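PDB 3HV1: polar amino acid ABC uptake transporter substrate binding protein from Streptococcus thermophilus LMG 18311, which probably captures polar amino acids outside the cell and hands them to an ABC importer of the membrane. Local coordinates for residues T9-I23 with A215-N227. Residues are numbered along the deposited sequence; the frame is centred on the assembly and turned at random.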
ATOM      1  N   THR A   9      16.192  19.512  12.855  1.00 43.53           N
ATOM      2  CA  THR A   9      15.156  18.510  13.056  1.00 43.33           C
ATOM      3  C   THR A   9      13.778  19.043  12.664  1.00 44.43           C
ATOM      4  O   THR A   9      12.857  18.273  12.376  1.00 41.68           O
ATOM      5  CB  THR A   9      15.124  18.071  14.536  1.00 45.05           C
ATOM      6  OG1 THR A   9      16.360  17.424  14.866  1.00 44.43           O
ATOM      7  CG2 THR A   9      13.969  17.117  14.800  1.00 46.12           C
ATOM      8  N   GLN A  10      13.653  20.366  12.645  1.00 45.28           N
ATOM      9  CA  GLN A  10      12.393  21.027  12.325  1.00 46.43           C
ATOM     10  C   GLN A  10      12.081  21.161  10.843  1.00 44.73           C
ATOM     11  O   GLN A  10      10.954  21.491  10.484  1.00 44.05           O
ATOM     12  CB  GLN A  10      12.365  22.426  12.951  1.00 49.67           C
ATOM     13  CG  GLN A  10      12.356  22.439  14.466  1.00 54.76           C
ATOM     14  CD  GLN A  10      10.999  22.099  15.034  1.00 57.64           C
ATOM     15  OE1 GLN A  10      10.432  21.048  14.732  1.00 59.96           O
ATOM     16  NE2 GLN A  10      10.464  22.992  15.862  1.00 59.24           N
ATOM     17  N   LYS A  11      13.056  20.917   9.974  1.00 42.62           N
ATOM     18  CA  LYS A  11      12.772  21.072   8.556  1.00 41.18           C
ATOM     19  C   LYS A  11      13.269  19.985   7.620  1.00 37.93           C
ATOM     20  O   LYS A  11      13.945  19.038   8.026  1.00 35.73           O
ATOM     21  CB  LYS A  11      13.281  22.428   8.072  1.00 45.60           C
ATOM     22  CG  LYS A  11      14.704  22.755   8.483  1.00 48.89           C
ATOM     23  CD  LYS A  11      15.180  24.032   7.802  1.00 52.75           C
ATOM     24  CE  LYS A  11      15.159  23.884   6.279  1.00 54.92           C
ATOM     25  NZ  LYS A  11      15.573  25.130   5.565  1.00 55.23           N
ATOM     26  N   ASP A  12      12.899  20.144   6.356  1.00 35.71           N
ATOM     27  CA  ASP A  12      13.265  19.223   5.293  1.00 34.42           C
ATOM     28  C   ASP A  12      14.746  19.418   4.993  1.00 34.35           C
ATOM     29  O   ASP A  12      15.139  20.413   4.382  1.00 34.35           O
ATOM     30  CB  ASP A  12      12.433  19.530   4.051  1.00 33.58           C
ATOM     31  CG  ASP A  12      12.622  18.509   2.954  1.00 34.61           C
ATOM     32  OD1 ASP A  12      13.786  18.169   2.646  1.00 33.26           O
ATOM     33  OD2 ASP A  12      11.603  18.053   2.392  1.00 34.49           O
ATOM     34  N   GLN A  13      15.564  18.459   5.409  1.00 32.08           N
ATOM     35  CA  GLN A  13      17.001  18.564   5.213  1.00 31.94           C
ATOM     36  C   GLN A  13      17.587  17.888   3.983  1.00 30.12           C
ATOM     37  O   GLN A  13      18.791  17.643   3.943  1.00 30.93           O
ATOM     38  CB  GLN A  13      17.734  18.033   6.443  1.00 32.41           C
ATOM     39  CG  GLN A  13      17.463  18.779   7.729  1.00 33.07           C
ATOM     40  CD  GLN A  13      18.384  18.324   8.837  1.00 32.47           C
ATOM     41  OE1 GLN A  13      19.563  18.658   8.850  1.00 34.04           O
ATOM     42  NE2 GLN A  13      17.853  17.539   9.763  1.00 31.58           N
ATOM     43  N   TRP A  14      16.778  17.584   2.974  1.00 30.97           N
ATOM     44  CA  TRP A  14      17.346  16.926   1.800  1.00 30.32           C
ATOM     45  C   TRP A  14      18.534  17.724   1.275  1.00 31.38           C
ATOM     46  O   TRP A  14      19.547  17.156   0.870  1.00 29.70           O
ATOM     47  CB  TRP A  14      16.302  16.742   0.693  1.00 29.37           C
ATOM     48  CG  TRP A  14      16.870  16.032  -0.507  1.00 28.30           C
ATOM     49  CD1 TRP A  14      17.076  16.558  -1.749  1.00 28.27           C
ATOM     50  CD2 TRP A  14      17.360  14.682  -0.558  1.00 28.35           C
ATOM     51  NE1 TRP A  14      17.663  15.627  -2.568  1.00 28.12           N
ATOM     52  CE2 TRP A  14      17.851  14.466  -1.867  1.00 27.73           C
ATOM     53  CE3 TRP A  14      17.436  13.637   0.376  1.00 25.69           C
ATOM     54  CZ2 TRP A  14      18.413  13.244  -2.270  1.00 25.46           C
ATOM     55  CZ3 TRP A  14      17.995  12.418  -0.024  1.00 24.29           C
ATOM     56  CH2 TRP A  14      18.475  12.237  -1.336  1.00 24.70           C
ATOM     57  N   GLN A  15      18.407  19.047   1.298  1.00 33.95           N
ATOM     58  CA  GLN A  15      19.477  19.928   0.841  1.00 34.88           C
ATOM     59  C   GLN A  15      20.754  19.735   1.640  1.00 32.41           C
ATOM     60  O   GLN A  15      21.853  19.768   1.091  1.00 33.09           O
ATOM     61  CB  GLN A  15      19.030  21.385   0.942  1.00 40.38           C
ATOM     62  CG  GLN A  15      18.402  21.903  -0.328  1.00 47.08           C
ATOM     63  CD  GLN A  15      19.434  22.105  -1.416  1.00 51.47           C
ATOM     64  OE1 GLN A  15      20.306  22.969  -1.303  1.00 54.76           O
ATOM     65  NE2 GLN A  15      19.350  21.302  -2.472  1.00 53.91           N
ATOM     66  N   THR A  16      20.602  19.534   2.942  1.00 31.17           N
ATOM     67  CA  THR A  16      21.748  19.335   3.811  1.00 30.09           C
ATOM     68  C   THR A  16      22.378  17.962   3.584  1.00 28.23           C
ATOM     69  O   THR A  16      23.595  17.849   3.443  1.00 27.58           O
ATOM     70  CB  THR A  16      21.339  19.501   5.288  1.00 31.22           C
ATOM     71  OG1 THR A  16      20.970  20.867   5.521  1.00 34.27           O
ATOM     72  CG2 THR A  16      22.477  19.127   6.215  1.00 32.24           C
ATOM     73  N   TYR A  17      21.554  16.921   3.526  1.00 27.54           N
ATOM     74  CA  TYR A  17      22.074  15.575   3.308  1.00 27.81           C
ATOM     75  C   TYR A  17      22.914  15.496   2.040  1.00 26.85           C
ATOM     76  O   TYR A  17      23.996  14.929   2.046  1.00 28.51           O
ATOM     77  CB  TYR A  17      20.935  14.556   3.225  1.00 26.66           C
ATOM     78  CG  TYR A  17      20.031  14.529   4.433  1.00 26.38           C
ATOM     79  CD1 TYR A  17      20.554  14.491   5.726  1.00 27.16           C
ATOM     80  CD2 TYR A  17      18.648  14.520   4.284  1.00 28.03           C
ATOM     81  CE1 TYR A  17      19.708  14.445   6.845  1.00 26.68           C
ATOM     82  CE2 TYR A  17      17.803  14.476   5.386  1.00 27.48           C
ATOM     83  CZ  TYR A  17      18.337  14.437   6.660  1.00 25.37           C
ATOM     84  OH  TYR A  17      17.487  14.381   7.740  1.00 27.02           O
ATOM     85  N   THR A  18      22.409  16.053   0.947  1.00 30.43           N
ATOM     86  CA  THR A  18      23.140  16.026  -0.310  1.00 31.30           C
ATOM     87  C   THR A  18      24.377  16.910  -0.222  1.00 32.72           C
ATOM     88  O   THR A  18      25.442  16.550  -0.720  1.00 32.16           O
ATOM     89  CB  THR A  18      22.282  16.535  -1.464  1.00 33.01           C
ATOM     90  OG1 THR A  18      21.747  17.818  -1.119  1.00 34.57           O
ATOM     91  CG2 THR A  18      21.152  15.569  -1.756  1.00 32.57           C
ATOM     92  N   LYS A  19      24.228  18.069   0.412  1.00 33.45           N
ATOM     93  CA  LYS A  19      25.340  18.999   0.558  1.00 36.06           C
ATOM     94  C   LYS A  19      26.454  18.412   1.416  1.00 34.72           C
ATOM     95  O   LYS A  19      27.607  18.393   0.999  1.00 35.91           O
ATOM     96  CB  LYS A  19      24.863  20.328   1.160  1.00 38.89           C
ATOM     97  CG  LYS A  19      25.976  21.186   1.785  1.00 41.40           C
ATOM     98  CD  LYS A  19      27.148  21.396   0.830  1.00 44.41           C
ATOM     99  CE  LYS A  19      28.315  22.105   1.522  1.00 46.49           C
ATOM    100  NZ  LYS A  19      29.539  22.172   0.663  1.00 44.79           N
ATOM    101  N   GLU A  20      26.110  17.942   2.612  1.00 32.77           N
ATOM    102  CA  GLU A  20      27.104  17.361   3.509  1.00 32.82           C
ATOM    103  C   GLU A  20      27.466  15.957   3.050  1.00 29.67           C
ATOM    104  O   GLU A  20      28.408  15.353   3.562  1.00 28.35           O
ATOM    105  CB  GLU A  20      26.578  17.283   4.945  1.00 35.63           C
ATOM    106  CG  GLU A  20      25.940  18.553   5.467  1.00 41.31           C
ATOM    107  CD  GLU A  20      25.668  18.490   6.960  1.00 45.45           C
ATOM    108  OE1 GLU A  20      25.379  17.387   7.473  1.00 47.20           O
ATOM    109  OE2 GLU A  20      25.733  19.547   7.624  1.00 48.80           O
ATOM    110  N   LYS A  21      26.702  15.441   2.092  1.00 28.22           N
ATOM    111  CA  LYS A  21      26.929  14.100   1.560  1.00 26.03           C
ATOM    112  C   LYS A  21      26.958  13.095   2.701  1.00 24.31           C
ATOM    113  O   LYS A  21      27.797  12.202   2.735  1.00 23.20           O
ATOM    114  CB  LYS A  21      28.253  14.049   0.798  1.00 28.23           C
ATOM    115  CG  LYS A  21      28.295  14.938  -0.434  1.00 32.01           C
ATOM    116  CD  LYS A  21      29.639  14.818  -1.138  1.00 35.28           C
ATOM    117  CE  LYS A  21      29.699  15.715  -2.361  1.00 38.24           C
ATOM    118  NZ  LYS A  21      31.063  15.713  -2.956  1.00 41.26           N
ATOM    119  N   LYS A  22      26.022  13.249   3.629  1.00 24.35           N
ATOM    120  CA  LYS A  22      25.945  12.372   4.786  1.00 24.69           C
ATOM    121  C   LYS A  22      24.545  12.292   5.360  1.00 22.15           C
ATOM    122  O   LYS A  22      23.781  13.257   5.322  1.00 21.07           O
ATOM    123  CB  LYS A  22      26.855  12.871   5.914  1.00 28.34           C
ATOM    124  CG  LYS A  22      28.340  12.847   5.661  1.00 36.75           C
ATOM    125  CD  LYS A  22      29.058  13.283   6.943  1.00 39.83           C
ATOM    126  CE  LYS A  22      30.569  13.298   6.794  1.00 43.40           C
ATOM    127  NZ  LYS A  22      31.226  13.696   8.077  1.00 44.47           N
ATOM    128  N   ILE A  23      24.232  11.134   5.924  1.00 22.49           N
ATOM    129  CA  ILE A  23      22.953  10.906   6.569  1.00 20.11           C
ATOM    130  C   ILE A  23      23.250   9.846   7.615  1.00 19.53           C
ATOM    131  O   ILE A  23      24.072   8.968   7.377  1.00 20.01           O
ATOM    132  CB  ILE A  23      21.899  10.397   5.575  1.00 22.71           C
ATOM    133  CG1 ILE A  23      20.535  10.351   6.262  1.00 23.34           C
ATOM    134  CG2 ILE A  23      22.309   9.012   5.041  1.00 20.84           C
ATOM    135  CD1 ILE A  23      19.362  10.487   5.306  1.00 24.24           C
ATOM    136  N   ALA A 215      11.327   8.139   8.960  1.00 20.79           N
ATOM    137  CA  ALA A 215      12.085   9.390   9.004  1.00 21.23           C
ATOM    138  C   ALA A 215      11.216  10.449   9.662  1.00 21.57           C
ATOM    139  O   ALA A 215      10.011  10.253   9.830  1.00 22.46           O
ATOM    140  CB  ALA A 215      12.451   9.840   7.595  1.00 23.74           C
ATOM    141  N   ARG A 216      11.820  11.569  10.041  1.00 24.82           N
ATOM    142  CA  ARG A 216      11.039  12.637  10.651  1.00 26.19           C
ATOM    143  C   ARG A 216       9.957  13.046   9.649  1.00 27.43           C
ATOM    144  O   ARG A 216      10.191  13.046   8.440  1.00 26.91           O
ATOM    145  CB  ARG A 216      11.943  13.822  11.009  1.00 24.66           C
ATOM    146  CG  ARG A 216      12.746  13.595  12.298  1.00 27.37           C
ATOM    147  CD  ARG A 216      13.651  14.775  12.616  1.00 25.86           C
ATOM    148  NE  ARG A 216      14.730  14.919  11.647  1.00 25.33           N
ATOM    149  CZ  ARG A 216      15.869  14.231  11.676  1.00 23.02           C
ATOM    150  NH1 ARG A 216      16.094  13.341  12.635  1.00 22.98           N
ATOM    151  NH2 ARG A 216      16.782  14.432  10.740  1.00 23.44           N
ATOM    152  N   LYS A 217       8.768  13.375  10.145  1.00 28.30           N
ATOM    153  CA  LYS A 217       7.665  13.755   9.267  1.00 29.81           C
ATOM    154  C   LYS A 217       7.979  14.929   8.347  1.00 30.62           C
ATOM    155  O   LYS A 217       7.428  15.026   7.248  1.00 29.55           O
ATOM    156  CB  LYS A 217       6.420  14.078  10.099  1.00 31.37           C
ATOM    157  CG  LYS A 217       5.873  12.897  10.863  1.00 35.31           C
ATOM    158  CD  LYS A 217       4.574  13.254  11.563  1.00 36.92           C
ATOM    159  CE  LYS A 217       3.822  12.012  11.959  1.00 38.62           C
ATOM    160  NZ  LYS A 217       3.440  11.220  10.752  1.00 39.63           N
ATOM    161  N   VAL A 218       8.860  15.822   8.797  1.00 30.45           N
ATOM    162  CA  VAL A 218       9.244  16.993   8.009  1.00 30.05           C
ATOM    163  C   VAL A 218      10.122  16.649   6.804  1.00 29.64           C
ATOM    164  O   VAL A 218      10.170  17.399   5.832  1.00 30.29           O
ATOM    165  CB  VAL A 218      10.004  18.026   8.873  1.00 30.76           C
ATOM    166  CG1 VAL A 218       9.066  18.633   9.903  1.00 32.91           C
ATOM    167  CG2 VAL A 218      11.197  17.354   9.568  1.00 27.38           C
ATOM    168  N   ASP A 219      10.814  15.515   6.869  1.00 30.63           N
ATOM    169  CA  ASP A 219      11.695  15.091   5.779  1.00 28.65           C
ATOM    170  C   ASP A 219      10.956  14.428   4.618  1.00 30.05           C
ATOM    171  O   ASP A 219      11.306  13.325   4.189  1.00 28.72           O
ATOM    172  CB  ASP A 219      12.771  14.137   6.302  1.00 27.66           C
ATOM    173  CG  ASP A 219      14.049  14.852   6.685  1.00 27.79           C
ATOM    174  OD1 ASP A 219      14.417  15.810   5.980  1.00 29.12           O
ATOM    175  OD2 ASP A 219      14.699  14.443   7.670  1.00 27.57           O
ATOM    176  N   LYS A 220       9.950  15.122   4.100  1.00 30.67           N
ATOM    177  CA  LYS A 220       9.142  14.633   2.994  1.00 30.79           C
ATOM    178  C   LYS A 220       9.957  14.257   1.762  1.00 30.05           C
ATOM    179  O   LYS A 220       9.676  13.249   1.109  1.00 29.95           O
ATOM    180  CB  LYS A 220       8.116  15.695   2.602  1.00 33.77           C
ATOM    181  CG  LYS A 220       7.181  16.093   3.728  1.00 37.71           C
ATOM    182  CD  LYS A 220       6.401  14.895   4.244  1.00 42.85           C
ATOM    183  CE  LYS A 220       5.335  15.326   5.231  1.00 45.31           C
ATOM    184  NZ  LYS A 220       4.338  16.222   4.584  1.00 47.77           N
ATOM    185  N   THR A 221      10.957  15.072   1.438  1.00 27.91           N
ATOM    186  CA  THR A 221      11.784  14.830   0.263  1.00 26.29           C
ATOM    187  C   THR A 221      12.651  13.594   0.412  1.00 24.95           C
ATOM    188  O   THR A 221      12.826  12.832  -0.537  1.00 22.16           O
ATOM    189  CB  THR A 221      12.696  16.031  -0.032  1.00 26.87           C
ATOM    190  OG1 THR A 221      11.908  17.229  -0.065  1.00 29.44           O
ATOM    191  CG2 THR A 221      13.385  15.853  -1.378  1.00 28.13           C
ATOM    192  N   LEU A 222      13.202  13.409   1.606  1.00 23.78           N
ATOM    193  CA  LEU A 222      14.051  12.260   1.878  1.00 22.84           C
ATOM    194  C   LEU A 222      13.265  10.973   1.648  1.00 22.63           C
ATOM    195  O   LEU A 222      13.773  10.027   1.054  1.00 23.56           O
ATOM    196  CB  LEU A 222      14.545  12.315   3.319  1.00 21.37           C
ATOM    197  CG  LEU A 222      15.261  11.083   3.850  1.00 21.61           C
ATOM    198  CD1 LEU A 222      16.559  10.827   3.084  1.00 21.11           C
ATOM    199  CD2 LEU A 222      15.536  11.299   5.324  1.00 20.08           C
ATOM    200  N   ILE A 223      12.027  10.943   2.126  1.00 20.93           N
ATOM    201  CA  ILE A 223      11.173   9.764   1.954  1.00 24.77           C
ATOM    202  C   ILE A 223      10.973   9.458   0.463  1.00 23.12           C
ATOM    203  O   ILE A 223      11.084   8.309   0.038  1.00 23.13           O
ATOM    204  CB  ILE A 223       9.788   9.974   2.624  1.00 25.70           C
ATOM    205  CG1 ILE A 223       9.945  10.022   4.149  1.00 29.57           C
ATOM    206  CG2 ILE A 223       8.816   8.873   2.200  1.00 25.95           C
ATOM    207  CD1 ILE A 223      10.530   8.749   4.766  1.00 32.00           C
ATOM    208  N   LYS A 224      10.689  10.489  -0.326  1.00 22.76           N
ATOM    209  CA  LYS A 224      10.481  10.317  -1.766  1.00 24.24           C
ATOM    210  C   LYS A 224      11.735   9.817  -2.468  1.00 21.30           C
ATOM    211  O   LYS A 224      11.664   8.982  -3.367  1.00 21.65           O
ATOM    212  CB  LYS A 224      10.053  11.640  -2.407  1.00 27.95           C
ATOM    213  CG  LYS A 224       8.682  12.121  -1.975  1.00 35.79           C
ATOM    214  CD  LYS A 224       8.288  13.401  -2.704  1.00 40.28           C
ATOM    215  CE  LYS A 224       6.895  13.860  -2.286  1.00 44.74           C
ATOM    216  NZ  LYS A 224       6.435  15.077  -3.030  1.00 47.16           N
ATOM    217  N   LYS A 225      12.882  10.345  -2.052  1.00 18.96           N
ATOM    218  CA  LYS A 225      14.164   9.973  -2.630  1.00 17.71           C
ATOM    219  C   LYS A 225      14.493   8.523  -2.315  1.00 17.02           C
ATOM    220  O   LYS A 225      15.159   7.847  -3.095  1.00 16.86           O
ATOM    221  CB  LYS A 225      15.267  10.896  -2.109  1.00 19.95           C
ATOM    222  CG  LYS A 225      15.109  12.352  -2.534  1.00 21.17           C
ATOM    223  CD  LYS A 225      15.223  12.511  -4.045  1.00 22.52           C
ATOM    224  CE  LYS A 225      14.979  13.954  -4.456  1.00 26.21           C
ATOM    225  NZ  LYS A 225      15.128  14.144  -5.927  1.00 28.99           N
ATOM    226  N   ILE A 226      14.032   8.035  -1.171  1.00 17.28           N
ATOM    227  CA  ILE A 226      14.292   6.644  -0.845  1.00 17.47           C
ATOM    228  C   ILE A 226      13.385   5.777  -1.718  1.00 17.63           C
ATOM    229  O   ILE A 226      13.855   4.825  -2.345  1.00 16.44           O
ATOM    230  CB  ILE A 226      14.055   6.363   0.647  1.00 19.74           C
ATOM    231  CG1 ILE A 226      15.113   7.112   1.475  1.00 17.30           C
ATOM    232  CG2 ILE A 226      14.135   4.863   0.910  1.00 20.07           C
ATOM    233  CD1 ILE A 226      14.845   7.114   2.972  1.00 14.94           C
ATOM    234  N   ASN A 227      12.096   6.111  -1.774  1.00 18.02           N
ATOM    235  CA  ASN A 227      11.151   5.356  -2.603  1.00 19.53           C
ATOM    236  C   ASN A 227      11.657   5.253  -4.039  1.00 19.53           C
ATOM    237  O   ASN A 227      11.592   4.193  -4.656  1.00 19.31           O
ATOM    238  CB  ASN A 227       9.771   6.025  -2.614  1.00 17.92           C
ATOM    239  CG  ASN A 227       9.053   5.895  -1.299  1.00 19.26           C
ATOM    240  OD1 ASN A 227       9.237   4.916  -0.575  1.00 23.21           O
ATOM    241  ND2 ASN A 227       8.208   6.869  -0.985  1.00 20.78           N
TER
HETATM  242  O   HOH W   1      15.032  16.868   9.554  1.00 26.14           O
HETATM  243  O   HOH W   2      13.785  15.523   3.310  1.00 21.80           O
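D12 and D219 each reach across to the backbone or side chain of the other segment, joining the N-terminal helix 14-20 to the start of helix 220-236 in one lobe of this periplasmic-binding-protein fold. Helices 14-20 and 220-227 come within 10.0 Å, axis to axis, with 60° between their N-to-C directions. Most of the polar bonds gather near the two helix starts, with Y17 joining from one turn along 14-20. D12 OD2 accepts twice, from T221 OG1 at 2.6 Å and from T221 N with an N-H...O angle of 154°; the two donors come from opposite faces of the carboxylate plane. Its other oxygen, OD1, closes an Asx turn onto W14 N. In return, D219 OD1 takes the Q13 N-H at 2.9 Å, nearly along its C-O axis, while OD2 receives the Y17 hydroxyl at 2.8 Å, tilted from the carboxylate plane. D12 OD1 and D219 OD1 stand 4.1 Å apart; a water donating to both, weakly to D12, probably eases their repulsion. R216 crosses T9, its CD on T9 CG2; its guanidinium also bonds the L76 and I81 carbonyls and pairs with D82. R216 NE and Q13 NE2 both donate to a second water.

L222 CD1 meets W14 CZ3 near the indole plane and touches I23 CD1, which covers a Y17 ring face. K225 lays its aliphatic chain over W14 in a CH-pi contact: CG sits 3.4 Å from the six-membered ring centroid, 11° off the normal, with T18 CG2 on the opposite face.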